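Local coordinates for protein beta-agarase (Persicobacter, PDB 6AII) that probably hydrolyses the beta-1,4 linkages of agarose to release neoagarobiose, as a family GH16 beta-agarase with a bound calcium ion, at residues A[22-27]-A[320-325]; A[144-149]-A[219-224]; A[224-229]-A[275-280]. All coordinates share one frame; numbering follows the deposited sequence.

Interaction 1 of 3, residues A[22-27]-A[320-325]; sequences KLQADM and VYTPEV
Leu23 lays its CD1 methyl over one face of the Tyr321 ring, 4.0 Å from the ring centroid and 23° off the normal, a CH-pi contact displaced toward the rim. The ring reaches this place with CG beside its own backbone N (chi1 -58°), which also brings Tyr321 CD2 to 3.6 Å from Leu23 N. With an alanine here the ring is gone, and Leu23 CD1 would probably be left with a gap where the CH-pi contact was. Around this non-hydrogen-bonded pair the backbones are tied by Lys22 N to Thr322 O (2.8 Å) and by Thr322 N to Lys22 O (2.9 Å). Gln24 N adds a third bond, to Val320 O (2.7 Å). Val320 is straddled: CG1 lies 3.7 Å from Gln24 CB, and CG2 3.6 Å from Met27 CB. Farther out, Gln24 NE2 donates to Asp26 OD1 and to His113 O, which fixes its amide. One water joins Lys22 O to Thr322 OG1; another donates to Glu324 OE2 and is held only weakly by Lys22 NZ, while Gln20 holds Glu324 OE1. The whole is an antiparallel pairing near the two chain ends, adding strand 19-23 to one sheet of the GH16 beta-sandwich.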
# COMPACT_ATOMS: atom_id res chain seq x y z
N LYS A 22 -9.89 17.31 10.30
CA LYS A 22 -11.27 16.91 10.22
C LYS A 22 -11.41 15.56 9.50
O LYS A 22 -10.88 15.39 8.40
CB LYS A 22 -12.09 17.97 9.47
CG LYS A 22 -13.54 17.57 9.24
CD LYS A 22 -14.32 18.46 8.35
CE LYS A 22 -15.74 17.95 8.21
NZ LYS A 22 -16.57 18.91 7.46
N LEU A 23 -12.07 14.62 10.18
CA LEU A 23 -12.23 13.27 9.58
C LEU A 23 -12.99 13.33 8.27
O LEU A 23 -14.05 14.00 8.18
CB LEU A 23 -12.92 12.33 10.57
CG LEU A 23 -12.87 10.85 10.17
CD1 LEU A 23 -11.52 10.19 10.47
CD2 LEU A 23 -13.96 10.09 10.88
N GLN A 24 -12.47 12.68 7.22
CA GLN A 24 -13.20 12.53 5.98
C GLN A 24 -14.03 11.25 6.08
O GLN A 24 -13.53 10.12 5.91
CB GLN A 24 -12.26 12.55 4.77
CG GLN A 24 -13.01 12.49 3.43
CD GLN A 24 -12.13 12.63 2.21
OE1 GLN A 24 -11.12 13.36 2.25
NE2 GLN A 24 -12.51 11.95 1.14
N ALA A 25 -15.32 11.40 6.36
CA ALA A 25 -16.16 10.21 6.69
C ALA A 25 -16.21 9.14 5.58
O ALA A 25 -16.28 7.97 5.92
CB ALA A 25 -17.55 10.69 7.01
N ASP A 26 -16.21 9.51 4.31
CA ASP A 26 -16.48 8.56 3.24
C ASP A 26 -15.27 7.67 2.96
O ASP A 26 -15.38 6.71 2.23
CB ASP A 26 -16.97 9.24 1.97
CG ASP A 26 -15.96 10.02 1.17
OD1 ASP A 26 -14.91 10.40 1.71
OD2 ASP A 26 -16.29 10.34 0.03
N MET A 27 -14.17 7.99 3.61
CA MET A 27 -12.90 7.24 3.36
C MET A 27 -12.35 6.71 4.69
O MET A 27 -11.19 6.35 4.74
CB MET A 27 -11.85 8.15 2.71
CG MET A 27 -12.15 8.52 1.27
SD MET A 27 -12.06 7.07 0.21
CE MET A 27 -10.28 6.96 -0.00
N VAL A 320 -8.91 8.97 7.34
CA VAL A 320 -8.55 10.04 6.46
C VAL A 320 -8.95 11.38 7.09
O VAL A 320 -10.08 11.45 7.59
CB VAL A 320 -9.20 9.87 5.08
CG1 VAL A 320 -8.92 11.05 4.21
CG2 VAL A 320 -8.67 8.59 4.40
N TYR A 321 -8.03 12.32 7.06
CA TYR A 321 -8.31 13.67 7.62
C TYR A 321 -7.86 14.73 6.61
O TYR A 321 -6.87 14.61 5.92
CB TYR A 321 -7.61 13.95 8.95
CG TYR A 321 -7.90 13.02 10.09
CD1 TYR A 321 -7.22 11.81 10.22
CD2 TYR A 321 -8.84 13.32 11.06
CE1 TYR A 321 -7.47 10.95 11.27
CE2 TYR A 321 -9.10 12.45 12.09
CZ TYR A 321 -8.38 11.28 12.24
OH TYR A 321 -8.65 10.47 13.30
N THR A 322 -8.59 15.87 6.63
CA THR A 322 -8.22 17.05 5.91
C THR A 322 -8.14 18.23 6.93
O THR A 322 -8.78 18.22 7.95
CB THR A 322 -9.18 17.37 4.75
OG1 THR A 322 -10.43 17.73 5.36
CG2 THR A 322 -9.26 16.21 3.78
N PRO A 323 -7.31 19.23 6.66
CA PRO A 323 -7.07 20.36 7.54
C PRO A 323 -8.23 21.35 7.46
O PRO A 323 -8.76 21.58 6.33
CB PRO A 323 -5.83 21.11 7.03
CG PRO A 323 -5.32 20.31 5.88
CD PRO A 323 -6.36 19.29 5.53
N GLU A 324 -8.59 21.87 8.65
CA GLU A 324 -9.59 22.95 8.69
C GLU A 324 -9.12 23.99 9.68
O GLU A 324 -8.41 23.69 10.60
CB GLU A 324 -10.93 22.29 9.02
CG GLU A 324 -11.66 22.78 10.19
CD GLU A 324 -12.90 21.94 10.43
OE1 GLU A 324 -12.90 21.28 11.48
OE2 GLU A 324 -13.85 22.01 9.60
N VAL A 325 -9.50 25.25 9.42
CA VAL A 325 -9.12 26.28 10.38
C VAL A 325 -9.87 25.99 11.68
O VAL A 325 -11.02 25.55 11.71
CB VAL A 325 -9.43 27.68 9.81
CG1 VAL A 325 -9.16 28.76 10.84
CG2 VAL A 325 -8.69 27.94 8.51
O HOH W 1 -12.36 15.83 5.98
O HOH W 2 -16.47 21.09 9.87

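Interaction 2 of 3, residues A[144-149]-A[219-224]; sequences EEIDIC and IGVYWK
A classic beta bulge, in which Ile148 and Cys149 together stand opposite the single residue Val135, turns strand 144-151 so that Ile148 and Cys149 meet Ile219 of the opposing sheet. The Glu145-Ile146-Asp147 sequence followed by a bulge is consistent with the catalytic strand of GH16 agarases. Interlocking apolar groups carry the contact. Ile148 and Ile219 lie alongside, pointing opposite ways, their CG2 methyls 3.8 Å apart; Ile219 CG2 also comes within 3.3 Å of Ile148 O, a buried carbonyl oxygen for which the model offers no partner. Beside them the CD1 of Ile219 lies against Cys149, 3.6 Å from SG. Ile148 and Val221 are nearly perpendicular, CG1 to CG1 at 3.7 Å. Val221 presents that methyl because its CG1 sits between backbone N and carbonyl carbon (chi1 67°). At the far end Ile146 CD1 lies over a face of Trp223, 4.0 Å from the centroid of the five-membered ring and 23° off its normal, a CH-pi contact; a hydrogen bond from Trp223 NE1 to Leu276 O helps fix the indole's rotation. The short runs 146-149 and 219-223 point almost oppositely, 169° between their directions. Strand 144-151 is bordered by strands 132-139 and 173-181, with which it exchanges backbone bonds, whereas 217-225 lies between 118-125 and 228-233 in the other sheet. Leu229 and Met280 touch both Ile146 and Trp223, so this face-to-face packing forms part of the sandwich core.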
# COMPACT_ATOMS: atom_id res chain seq x y z
N GLU A 144 -1.16 9.21 -11.89
CA GLU A 144 -0.52 9.72 -10.67
C GLU A 144 -0.86 8.77 -9.52
O GLU A 144 -2.00 8.41 -9.33
CB GLU A 144 -0.95 11.13 -10.31
CG GLU A 144 -0.54 12.16 -11.36
CD GLU A 144 -1.01 13.58 -11.16
OE1 GLU A 144 -1.45 13.92 -10.03
OE2 GLU A 144 -0.91 14.36 -12.17
N GLU A 145 0.15 8.35 -8.78
CA GLU A 145 0.00 7.28 -7.76
C GLU A 145 0.86 7.63 -6.53
O GLU A 145 1.98 8.10 -6.68
CB GLU A 145 0.46 5.97 -8.41
CG GLU A 145 0.68 4.80 -7.44
CD GLU A 145 1.16 3.52 -8.07
OE1 GLU A 145 0.85 3.37 -9.27
OE2 GLU A 145 1.81 2.66 -7.36
N ILE A 146 0.38 7.28 -5.34
CA ILE A 146 1.18 7.37 -4.13
C ILE A 146 1.19 6.01 -3.44
O ILE A 146 0.15 5.45 -3.21
CB ILE A 146 0.61 8.48 -3.22
CG1 ILE A 146 0.75 9.84 -3.88
CG2 ILE A 146 1.28 8.43 -1.83
CD1 ILE A 146 -0.09 10.93 -3.21
N ASP A 147 2.36 5.51 -3.09
CA ASP A 147 2.48 4.19 -2.44
C ASP A 147 2.78 4.40 -0.94
O ASP A 147 3.95 4.80 -0.60
CB ASP A 147 3.61 3.39 -3.06
CG ASP A 147 3.39 3.27 -4.55
OD1 ASP A 147 2.27 2.88 -4.95
OD2 ASP A 147 4.30 3.71 -5.29
N ILE A 148 1.72 4.11 -0.14
CA ILE A 148 1.77 4.24 1.28
C ILE A 148 2.63 3.11 1.85
O ILE A 148 3.44 3.33 2.73
CB ILE A 148 0.38 4.34 1.88
CG1 ILE A 148 -0.33 5.60 1.33
CG2 ILE A 148 0.44 4.41 3.38
CD1 ILE A 148 -1.75 5.75 1.73
N CYS A 149 2.41 1.92 1.35
CA CYS A 149 3.13 0.72 1.86
C CYS A 149 3.15 -0.33 0.75
O CYS A 149 2.08 -0.71 0.29
CB CYS A 149 2.40 0.16 3.06
SG CYS A 149 2.98 -1.52 3.58
N ILE A 219 0.60 2.83 8.96
CA ILE A 219 1.35 3.48 7.90
C ILE A 219 0.45 4.54 7.28
O ILE A 219 -0.71 4.28 6.95
CB ILE A 219 1.86 2.47 6.83
CG1 ILE A 219 2.42 1.25 7.51
CG2 ILE A 219 2.89 3.14 5.97
CD1 ILE A 219 2.36 -0.00 6.74
N GLY A 220 1.02 5.73 7.17
CA GLY A 220 0.25 6.83 6.61
C GLY A 220 1.07 7.82 5.82
O GLY A 220 2.31 7.86 5.93
N VAL A 221 0.35 8.62 5.03
CA VAL A 221 1.01 9.68 4.22
C VAL A 221 0.24 10.98 4.41
O VAL A 221 -0.98 10.93 4.43
CB VAL A 221 1.10 9.29 2.75
CG1 VAL A 221 -0.25 9.23 2.07
CG2 VAL A 221 1.98 10.24 1.96
N TYR A 222 1.00 12.07 4.53
CA TYR A 222 0.44 13.40 4.42
C TYR A 222 0.79 13.90 3.02
O TYR A 222 1.94 14.20 2.73
CB TYR A 222 0.98 14.33 5.51
CG TYR A 222 0.45 15.76 5.52
CD1 TYR A 222 -0.79 16.05 4.96
CD2 TYR A 222 1.16 16.76 6.14
CE1 TYR A 222 -1.29 17.34 5.00
CE2 TYR A 222 0.65 18.06 6.22
CZ TYR A 222 -0.56 18.33 5.63
OH TYR A 222 -1.15 19.58 5.65
N TRP A 223 -0.22 13.96 2.18
CA TRP A 223 -0.11 14.56 0.89
C TRP A 223 -0.50 16.05 1.04
O TRP A 223 -1.68 16.35 1.03
CB TRP A 223 -0.99 13.82 -0.11
CG TRP A 223 -1.06 14.35 -1.52
CD1 TRP A 223 -0.26 15.28 -2.13
CD2 TRP A 223 -2.09 13.99 -2.46
NE1 TRP A 223 -0.70 15.43 -3.43
CE2 TRP A 223 -1.83 14.70 -3.64
CE3 TRP A 223 -3.17 13.07 -2.41
CZ2 TRP A 223 -2.66 14.55 -4.77
CZ3 TRP A 223 -3.97 12.93 -3.52
CH2 TRP A 223 -3.69 13.66 -4.69
N LYS A 224 0.50 16.84 1.31
CA LYS A 224 0.30 18.19 1.84
C LYS A 224 -0.02 19.18 0.70
O LYS A 224 -0.98 20.00 0.78
CB LYS A 224 1.53 18.65 2.60
CG LYS A 224 1.45 20.09 3.06
CD LYS A 224 2.63 20.45 3.94
CE LYS A 224 2.64 21.88 4.43
NZ LYS A 224 3.77 22.02 5.37

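Interaction 3 of 3, residues A[224-229]-A[275-280]; sequences KDPNHL and GLTKPM
Two side-chain pairs, each meeting at its own angle, flank one backbone hydrogen bond where Pro226 and Leu229 meet the loop at Leu276 and Thr277. Pro226 lies aslant to Thr277, whose CG2 methyl touches the proline ring 3.8 Å from CG. Leu229 and Leu276 instead are set roughly perpendicular and touch by their ends, CD1 to CD1 at 4.0 Å. Both leucines carry CG beside the backbone N (chi1 -66° and -74°), and their chains continue extended from there. Between these pairs Leu276 N donates to Pro226 O at 2.9 Å, with an N-H...O angle of 165°; the N-H meets a lone pair of the oxygen within the carbonyl plane. In the other direction there is only a CA-H...O contact, Pro226 CA to Leu276 O at 3.3 Å. Gly275 fits where a side chain would not, since its phi is positive and a CB would run into Pro226 O. The proline itself is presented by the tight turn between strands 217-225 and 228-233. There Asp225 OD1 accepts from Asn227 N (2.9 Å) in an Asx turn, and His228 N returns to Asp225 O. Asn227 OD1 is engaged by Asn263. The chemistry is thus that of one nearly straight backbone hydrogen bond bordered by small apolar touches, with no charged pair across it, so the backbone hydrogen bond and small apolar contacts, not charge, join the hairpin turn to the loop leading into strand 280-287.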
# COMPACT_ATOMS: atom_id res chain seq x y z
N LYS A 224 0.50 16.84 1.31
CA LYS A 224 0.30 18.19 1.84
C LYS A 224 -0.02 19.18 0.70
O LYS A 224 -0.98 20.00 0.78
CB LYS A 224 1.53 18.65 2.60
CG LYS A 224 1.45 20.09 3.06
CD LYS A 224 2.63 20.45 3.94
CE LYS A 224 2.64 21.88 4.43
NZ LYS A 224 3.77 22.02 5.37
N ASP A 225 0.72 19.04 -0.39
CA ASP A 225 0.57 19.89 -1.56
C ASP A 225 1.17 19.13 -2.73
O ASP A 225 1.70 18.00 -2.55
CB ASP A 225 1.17 21.29 -1.33
CG ASP A 225 2.67 21.39 -1.17
OD1 ASP A 225 3.40 20.92 -2.05
OD2 ASP A 225 3.10 21.90 -0.12
N PRO A 226 1.06 19.66 -3.95
CA PRO A 226 1.46 18.89 -5.09
C PRO A 226 2.96 18.57 -5.12
O PRO A 226 3.31 17.70 -5.91
CB PRO A 226 1.03 19.73 -6.32
CG PRO A 226 -0.14 20.52 -5.75
CD PRO A 226 0.34 20.90 -4.38
N ASN A 227 3.78 19.24 -4.34
CA ASN A 227 5.20 18.95 -4.30
C ASN A 227 5.64 18.58 -2.87
O ASN A 227 6.77 18.86 -2.49
CB ASN A 227 6.01 20.15 -4.82
CG ASN A 227 5.83 20.27 -6.32
OD1 ASN A 227 6.41 19.49 -7.08
ND2 ASN A 227 4.91 21.14 -6.73
N HIS A 228 4.79 17.92 -2.08
CA HIS A 228 5.15 17.66 -0.67
C HIS A 228 4.42 16.41 -0.17
O HIS A 228 3.17 16.43 0.01
CB HIS A 228 4.88 18.88 0.21
CG HIS A 228 5.48 18.75 1.58
ND1 HIS A 228 6.62 19.41 1.97
CD2 HIS A 228 5.09 18.05 2.68
CE1 HIS A 228 6.91 19.14 3.24
NE2 HIS A 228 5.97 18.30 3.70
N LEU A 229 5.21 15.38 0.19
CA LEU A 229 4.67 14.15 0.76
C LEU A 229 5.47 13.82 2.04
O LEU A 229 6.70 14.01 2.07
CB LEU A 229 4.90 12.98 -0.19
CG LEU A 229 4.18 12.98 -1.52
CD1 LEU A 229 4.63 11.74 -2.30
CD2 LEU A 229 2.68 12.98 -1.33
N GLY A 275 2.80 19.06 -10.52
CA GLY A 275 3.06 18.11 -9.42
C GLY A 275 1.90 17.14 -9.24
O GLY A 275 1.15 16.87 -10.16
N LEU A 276 1.79 16.55 -8.04
CA LEU A 276 0.77 15.52 -7.79
C LEU A 276 -0.55 16.21 -7.42
O LEU A 276 -0.64 16.71 -6.30
CB LEU A 276 1.23 14.66 -6.61
CG LEU A 276 2.36 13.69 -6.91
CD1 LEU A 276 2.86 13.03 -5.62
CD2 LEU A 276 1.90 12.66 -7.87
N THR A 277 -1.54 16.21 -8.29
CA THR A 277 -2.77 16.94 -8.02
C THR A 277 -4.02 16.11 -8.19
O THR A 277 -5.09 16.56 -7.76
CB THR A 277 -2.95 18.16 -8.94
OG1 THR A 277 -3.09 17.75 -10.29
CG2 THR A 277 -1.79 19.13 -8.84
N LYS A 278 -3.99 14.99 -8.91
CA LYS A 278 -5.23 14.39 -9.35
C LYS A 278 -5.89 13.61 -8.20
O LYS A 278 -5.17 12.88 -7.48
CB LYS A 278 -4.97 13.46 -10.51
CG LYS A 278 -4.55 14.20 -11.77
CD LYS A 278 -4.23 13.31 -12.94
CE LYS A 278 -3.99 14.20 -14.16
NZ LYS A 278 -3.47 13.37 -15.25
N PRO A 279 -7.18 13.68 -8.04
CA PRO A 279 -7.86 12.90 -6.95
C PRO A 279 -7.55 11.42 -7.10
O PRO A 279 -7.51 10.92 -8.21
CB PRO A 279 -9.35 13.16 -7.13
CG PRO A 279 -9.35 14.58 -7.69
CD PRO A 279 -8.19 14.58 -8.67
N MET A 280 -7.38 10.75 -5.95
CA MET A 280 -7.00 9.37 -5.96
C MET A 280 -7.95 8.50 -5.15
O MET A 280 -8.44 8.90 -4.07
CB MET A 280 -5.59 9.20 -5.41
CG MET A 280 -4.57 9.95 -6.19
SD MET A 280 -2.88 9.57 -5.58
CE MET A 280 -1.96 10.75 -6.55

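How the interactions relate
Interactions 2 and 3 are close neighbours, with centres about 9 Å apart, and both use strand 217-225, sharing Lys224. They also meet directly: Glu144 OE1 accepts from Thr277 N and Lys278 N, tying the start of strand 144-151 to the 275-280 loop. Interaction 1 lies about 15 Å from interaction 2 and 16 Å from interaction 3, between centres, and touches interaction 2 through Pro323 and Tyr222. All three reach the same antiparallel sheet; interaction 2 joins it to the opposing sheet. Along the chain, interaction 2 precedes interaction 3, and interaction 1 brackets both, so the pairing near the termini brings the two ends of the domain together in one sheet, while the core and the hairpin turn come from the sequence between.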